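Local coordinates for protein L-iditol 2-dehydrogenase (Clostridium scindens, PDB 4OH1) that is a zinc-containing member of the medium-chain alcohol dehydrogenase family and probably oxidises L-iditol or related polyols with NAD+, at residues A178-G183 against T252-L257; T200-D205 against G240-V245. All blocks are in the same frame, centred on the assembly; numbering follows the deposited sequence.

Contact 1: A178-G183 against T252-L257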
loop_
_atom_site.group_PDB
_atom_site.type_symbol
_atom_site.label_atom_id
_atom_site.label_comp_id
_atom_site.label_asym_id
_atom_site.label_seq_id
_atom_site.Cartn_x
_atom_site.Cartn_y
_atom_site.Cartn_z
ATOM N N ALA A 178 6.430 -4.112 -19.971
ATOM C CA ALA A 178 7.501 -3.907 -20.973
ATOM C C ALA A 178 8.862 -3.962 -20.289
ATOM O O ALA A 178 9.095 -3.231 -19.322
ATOM C CB ALA A 178 7.347 -2.546 -21.660
ATOM N N ILE A 179 9.740 -4.830 -20.781
ATOM C CA ILE A 179 11.091 -4.960 -20.228
ATOM C C ILE A 179 12.089 -4.526 -21.267
ATOM O O ILE A 179 12.109 -5.075 -22.359
ATOM C CB ILE A 179 11.386 -6.413 -19.785
ATOM C CG1 ILE A 179 10.461 -6.822 -18.642
ATOM C CG2 ILE A 179 12.877 -6.600 -19.363
ATOM C CD1 ILE A 179 10.275 -8.282 -18.494
HETATM N N MSE A 180 12.889 -3.515 -20.939
HETATM C CA MSE A 180 13.941 -3.009 -21.872
HETATM C C MSE A 180 15.236 -3.726 -21.486
HETATM O O MSE A 180 15.794 -3.536 -20.375
HETATM C CB MSE A 180 14.157 -1.517 -21.788
HETATM C CG MSE A 180 12.940 -0.683 -21.445
HETATM SE SE MSE A 180 11.432 -1.025 -22.709
HETATM C CE MSE A 180 12.417 -0.210 -24.153
ATOM N N GLY A 181 15.662 -4.594 -22.382
ATOM C CA GLY A 181 16.939 -5.321 -22.242
ATOM C C GLY A 181 16.705 -6.808 -22.076
ATOM O O GLY A 181 15.986 -7.222 -21.200
ATOM N N ALA A 182 17.284 -7.608 -22.949
ATOM C CA ALA A 182 17.157 -9.066 -22.869
ATOM C C ALA A 182 18.420 -9.739 -22.330
ATOM O O ALA A 182 18.818 -10.812 -22.814
ATOM C CB ALA A 182 16.809 -9.618 -24.199
ATOM N N GLY A 183 19.036 -9.107 -21.321
ATOM C CA GLY A 183 20.131 -9.713 -20.589
ATOM C C GLY A 183 19.659 -10.586 -19.438
ATOM O O GLY A 183 18.493 -10.956 -19.336
ATOM N N THR A 252 20.003 5.688 -22.819
ATOM C CA THR A 252 19.011 6.740 -22.756
ATOM C C THR A 252 17.939 6.600 -23.813
ATOM O O THR A 252 16.809 7.006 -23.579
ATOM C CB THR A 252 19.620 8.161 -22.852
ATOM O OG1 THR A 252 20.241 8.358 -24.122
ATOM C CG2 THR A 252 20.644 8.384 -21.725
ATOM N N ALA A 253 18.256 6.040 -24.977
ATOM C CA ALA A 253 17.178 5.782 -25.962
ATOM C C ALA A 253 16.116 4.745 -25.470
ATOM O O ALA A 253 14.918 4.928 -25.680
ATOM C CB ALA A 253 17.765 5.344 -27.300
ATOM N N ALA A 254 16.569 3.666 -24.825
ATOM C CA ALA A 254 15.652 2.671 -24.255
ATOM C C ALA A 254 14.848 3.344 -23.144
ATOM O O ALA A 254 13.660 3.132 -22.992
ATOM C CB ALA A 254 16.430 1.489 -23.686
ATOM N N ALA A 255 15.508 4.190 -22.373
ATOM C CA ALA A 255 14.808 4.876 -21.317
ATOM C C ALA A 255 13.711 5.765 -21.801
ATOM O O ALA A 255 12.632 5.801 -21.225
ATOM C CB ALA A 255 15.813 5.669 -20.474
ATOM N N LYS A 256 13.994 6.549 -22.829
ATOM C CA LYS A 256 12.972 7.380 -23.428
ATOM C C LYS A 256 11.857 6.533 -24.052
ATOM O O LYS A 256 10.674 6.858 -23.948
ATOM C CB LYS A 256 13.575 8.290 -24.482
ATOM C CG LYS A 256 12.567 9.237 -25.073
ATOM C CD LYS A 256 13.072 9.904 -26.376
ATOM C CE LYS A 256 11.952 10.642 -27.037
ATOM N NZ LYS A 256 12.363 11.234 -28.232
ATOM N N LEU A 257 12.217 5.466 -24.736
ATOM C CA LEU A 257 11.193 4.607 -25.345
ATOM C C LEU A 257 10.270 3.979 -24.247
ATOM O O LEU A 257 9.040 3.949 -24.337
ATOM C CB LEU A 257 11.881 3.514 -26.164
ATOM C CG LEU A 257 10.958 2.436 -26.733
ATOM C CD1 LEU A 257 9.904 2.998 -27.616
ATOM C CD2 LEU A 257 11.793 1.383 -27.450
#
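Met180, built as selenomethionine, joins the end of strand 176-180 to Ala254 and Leu257 on helix 252-261. The strand arrives at this point through Ala178, whose backbone pairs with Cys244 and Leu246 in the adjoining strand 242-247, and Ile179, which pairs on the other flank with Thr202 and Phe204. Ile179 turns its side chain to helix 184-194, where it packs on Leu189 and Val190. Met180 points to the opposite face of the sheet, toward helix 252-261, and its CA lies 6.4 Å from that of Ala254. Near the root of the side chain, Met180 CB faces the methyl CB of Ala254 at 4.2 Å. The strand is the first of a Rossmann-type sheet, and it runs into a glycine-rich turn that fits the GxGxxG pattern of dinucleotide-binding folds. Farther out the Met180 chain bends at both chi2 and chi3 (-55° and -68°), which curls the terminal methyl back toward the helix. Met180 CE thus comes to 3.7 Å from the carbonyl O of Ala254 and also meets Leu257 CD2 at 3.7 Å. Met180 and Leu257 meet at a slant, and Leu257 offers CD2 and, slightly farther away, CG, while itself packing on Val230 and Ala231 of helix 230-238. No hydrogen bond links the segments; the join is apolar. Gly181 adopts a positive phi of 115°, where a CB would press on the carbonyl O of Met180. Ala182 then gives its backbone N to OD2 of Asp205, at the end of the neighbouring strand 200-205. Gly183 occupies the N-cap position of helix 184-194.

Contact 2: T200-D205 against G240-V245; sequences TITVFD and GRYDCV. With EDO (1,2-ethanediol), chain F.
A chi1 of -57° places Thr202 OG1 beside its own backbone N, and the comparable turn of Tyr242 (chi1 -71°) sends the phenol out to meet it. Thr202 lies in strand 200-205 of the parallel Rossmann sheet, while Tyr242 comes just before the chain turns at Asp243 into its non-neighbouring strand; strand 176-180 runs between, and Tyr242 spans this gap across Ala178 and Ser176. Thr202 OG1 approaches near the plane of the ring, at its edge, and donates a hydrogen bond of 2.8 Å to Tyr242 OH. The hydroxyl is in turn bonded to the backbone O of Ala234 in helix 230-238, so two bonds grip this buried oxygen and fix the phenol between sheet and helix. Thr202 CB lies 3.4 Å from Tyr242 OH. Two residues earlier in the strand, Thr200 CG2 comes obliquely to Tyr242 CE2 at 4.4 Å, and the Thr200 side chain also packs on Ala238. Beyond the tyrosine, Asp243 OD2 accepts a hydrogen bond from Ser176 N. A 1,2-ethanediol, probably from the crystallisation liquor, sits alongside: its O1 lies 3.1 Å from Asp243 OD1 and 3.3 Å from Arg241 O.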
loop_
_atom_site.group_PDB
_atom_site.type_symbol
_atom_site.label_atom_id
_atom_site.label_comp_id
_atom_site.label_asym_id
_atom_site.label_seq_id
_atom_site.Cartn_x
_atom_site.Cartn_y
_atom_site.Cartn_z
ATOM N N THR A 200 0.303 -9.561 -20.233
ATOM C CA THR A 200 1.129 -9.327 -21.439
ATOM C C THR A 200 2.563 -8.946 -21.075
ATOM O O THR A 200 2.758 -8.100 -20.246
ATOM C CB THR A 200 0.528 -8.247 -22.303
ATOM O OG1 THR A 200 -0.751 -8.684 -22.714
ATOM C CG2 THR A 200 1.358 -7.997 -23.551
ATOM N N ILE A 201 3.553 -9.655 -21.629
ATOM C CA ILE A 201 4.982 -9.379 -21.353
ATOM C C ILE A 201 5.712 -9.185 -22.669
ATOM O O ILE A 201 5.731 -10.076 -23.478
ATOM C CB ILE A 201 5.649 -10.512 -20.595
ATOM C CG1 ILE A 201 4.913 -10.771 -19.281
ATOM C CG2 ILE A 201 7.067 -10.153 -20.293
ATOM C CD1 ILE A 201 5.278 -12.060 -18.516
ATOM N N THR A 202 6.263 -8.005 -22.898
ATOM C CA THR A 202 7.010 -7.704 -24.135
ATOM C C THR A 202 8.406 -7.263 -23.797
ATOM O O THR A 202 8.613 -6.349 -22.991
ATOM C CB THR A 202 6.348 -6.539 -24.864
ATOM O OG1 THR A 202 4.991 -6.876 -25.132
ATOM C CG2 THR A 202 7.047 -6.230 -26.169
ATOM N N VAL A 203 9.377 -7.922 -24.377
ATOM C CA VAL A 203 10.786 -7.572 -24.191
ATOM C C VAL A 203 11.346 -6.857 -25.418
ATOM O O VAL A 203 11.010 -7.177 -26.584
ATOM C CB VAL A 203 11.609 -8.836 -23.877
ATOM C CG1 VAL A 203 13.116 -8.565 -23.788
ATOM C CG2 VAL A 203 11.125 -9.457 -22.554
ATOM N N PHE A 204 12.213 -5.890 -25.156
ATOM C CA PHE A 204 12.815 -5.091 -26.218
ATOM C C PHE A 204 14.335 -5.256 -26.179
ATOM O O PHE A 204 14.899 -5.210 -25.114
ATOM C CB PHE A 204 12.451 -3.607 -26.054
ATOM C CG PHE A 204 10.998 -3.317 -26.142
ATOM C CD1 PHE A 204 10.170 -3.529 -25.045
ATOM C CD2 PHE A 204 10.437 -2.767 -27.296
ATOM C CE1 PHE A 204 8.814 -3.230 -25.091
ATOM C CE2 PHE A 204 9.080 -2.464 -27.335
ATOM C CZ PHE A 204 8.278 -2.718 -26.190
ATOM N N ASP A 205 14.968 -5.489 -27.321
ATOM C CA ASP A 205 16.441 -5.491 -27.392
ATOM C C ASP A 205 16.891 -5.195 -28.816
ATOM O O ASP A 205 16.052 -5.207 -29.696
ATOM C CB ASP A 205 16.983 -6.863 -26.933
ATOM C CG ASP A 205 18.453 -6.827 -26.517
ATOM O OD1 ASP A 205 19.373 -6.922 -27.387
ATOM O OD2 ASP A 205 18.736 -6.733 -25.300
ATOM N N GLY A 240 -2.820 -1.634 -26.084
ATOM C CA GLY A 240 -2.720 -0.437 -25.297
ATOM C C GLY A 240 -1.343 -0.283 -24.709
ATOM O O GLY A 240 -0.437 -1.095 -24.932
ATOM N N ARG A 241 -1.168 0.816 -24.011
ATOM C CA ARG A 241 0.121 1.124 -23.462
ATOM C C ARG A 241 0.394 0.207 -22.238
ATOM O O ARG A 241 -0.506 -0.493 -21.776
ATOM C CB ARG A 241 0.200 2.603 -23.159
ATOM C CG ARG A 241 0.379 3.401 -24.403
ATOM C CD ARG A 241 0.778 4.804 -24.123
ATOM N NE ARG A 241 -0.408 5.572 -23.856
ATOM C CZ ARG A 241 -0.443 6.709 -23.158
ATOM N NH1 ARG A 241 0.631 7.203 -22.550
ATOM N NH2 ARG A 241 -1.595 7.327 -23.022
ATOM N N TYR A 242 1.649 0.173 -21.795
ATOM C CA TYR A 242 2.092 -0.766 -20.796
ATOM C C TYR A 242 1.939 -0.297 -19.360
ATOM O O TYR A 242 2.330 0.804 -19.017
ATOM C CB TYR A 242 3.525 -1.199 -21.096
ATOM C CG TYR A 242 3.599 -2.077 -22.309
ATOM C CD1 TYR A 242 3.556 -1.530 -23.584
ATOM C CD2 TYR A 242 3.712 -3.435 -22.200
ATOM C CE1 TYR A 242 3.567 -2.332 -24.702
ATOM C CE2 TYR A 242 3.746 -4.268 -23.347
ATOM C CZ TYR A 242 3.657 -3.708 -24.570
ATOM O OH TYR A 242 3.716 -4.488 -25.706
ATOM N N ASP A 243 1.394 -1.148 -18.501
ATOM C CA ASP A 243 1.227 -0.729 -17.086
ATOM C C ASP A 243 2.548 -0.625 -16.303
ATOM O O ASP A 243 2.669 0.189 -15.405
ATOM C CB ASP A 243 0.260 -1.627 -16.341
ATOM C CG ASP A 243 -1.068 -1.793 -17.083
ATOM O OD1 ASP A 243 -1.764 -0.811 -17.380
ATOM O OD2 ASP A 243 -1.395 -2.932 -17.388
ATOM N N CYS A 244 3.529 -1.420 -16.701
ATOM C CA CYS A 244 4.759 -1.581 -15.995
ATOM C C CYS A 244 5.866 -1.499 -17.034
ATOM O O CYS A 244 5.812 -2.198 -18.025
ATOM C CB CYS A 244 4.803 -2.956 -15.343
ATOM S SG CYS A 244 3.375 -3.314 -14.265
ATOM N N VAL A 245 6.819 -0.616 -16.827
ATOM C CA VAL A 245 8.000 -0.532 -17.682
ATOM C C VAL A 245 9.272 -0.674 -16.824
ATOM O O VAL A 245 9.446 0.024 -15.796
ATOM C CB VAL A 245 8.000 0.794 -18.489
ATOM C CG1 VAL A 245 9.330 1.050 -19.164
ATOM C CG2 VAL A 245 6.883 0.801 -19.550
HETATM C C1 EDO F . -4.339 0.119 -20.269
HETATM O O1 EDO F . -3.259 -0.799 -20.068
HETATM C C2 EDO F . -5.637 -0.670 -20.359
HETATM O O2 EDO F . -5.849 -1.452 -19.160
#

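How the contacts relate
From the N terminus, the chain leaves the GroES-like part and enters the Rossmann sheet at strand 176-180, the first half of contact 1. It passes through helix 184-194 to strand 200-205, which opens contact 2, then through helix 208-216, strand 221-224 and helix 230-238 to 240-245, where contact 2 closes. Strand 242-247 leads directly into helix 252-261, and there contact 1 closes its longer loop, with contact 2 nested inside. Their centres are 10 Å apart and they touch: Met180 SE packs 3.6 Å from Phe204 CD1. Contact 1 ties strand 176-180 to helix 252-261; contact 2 joins strand 200-205 to the segment leading into strand 242-247, across strand 176-180.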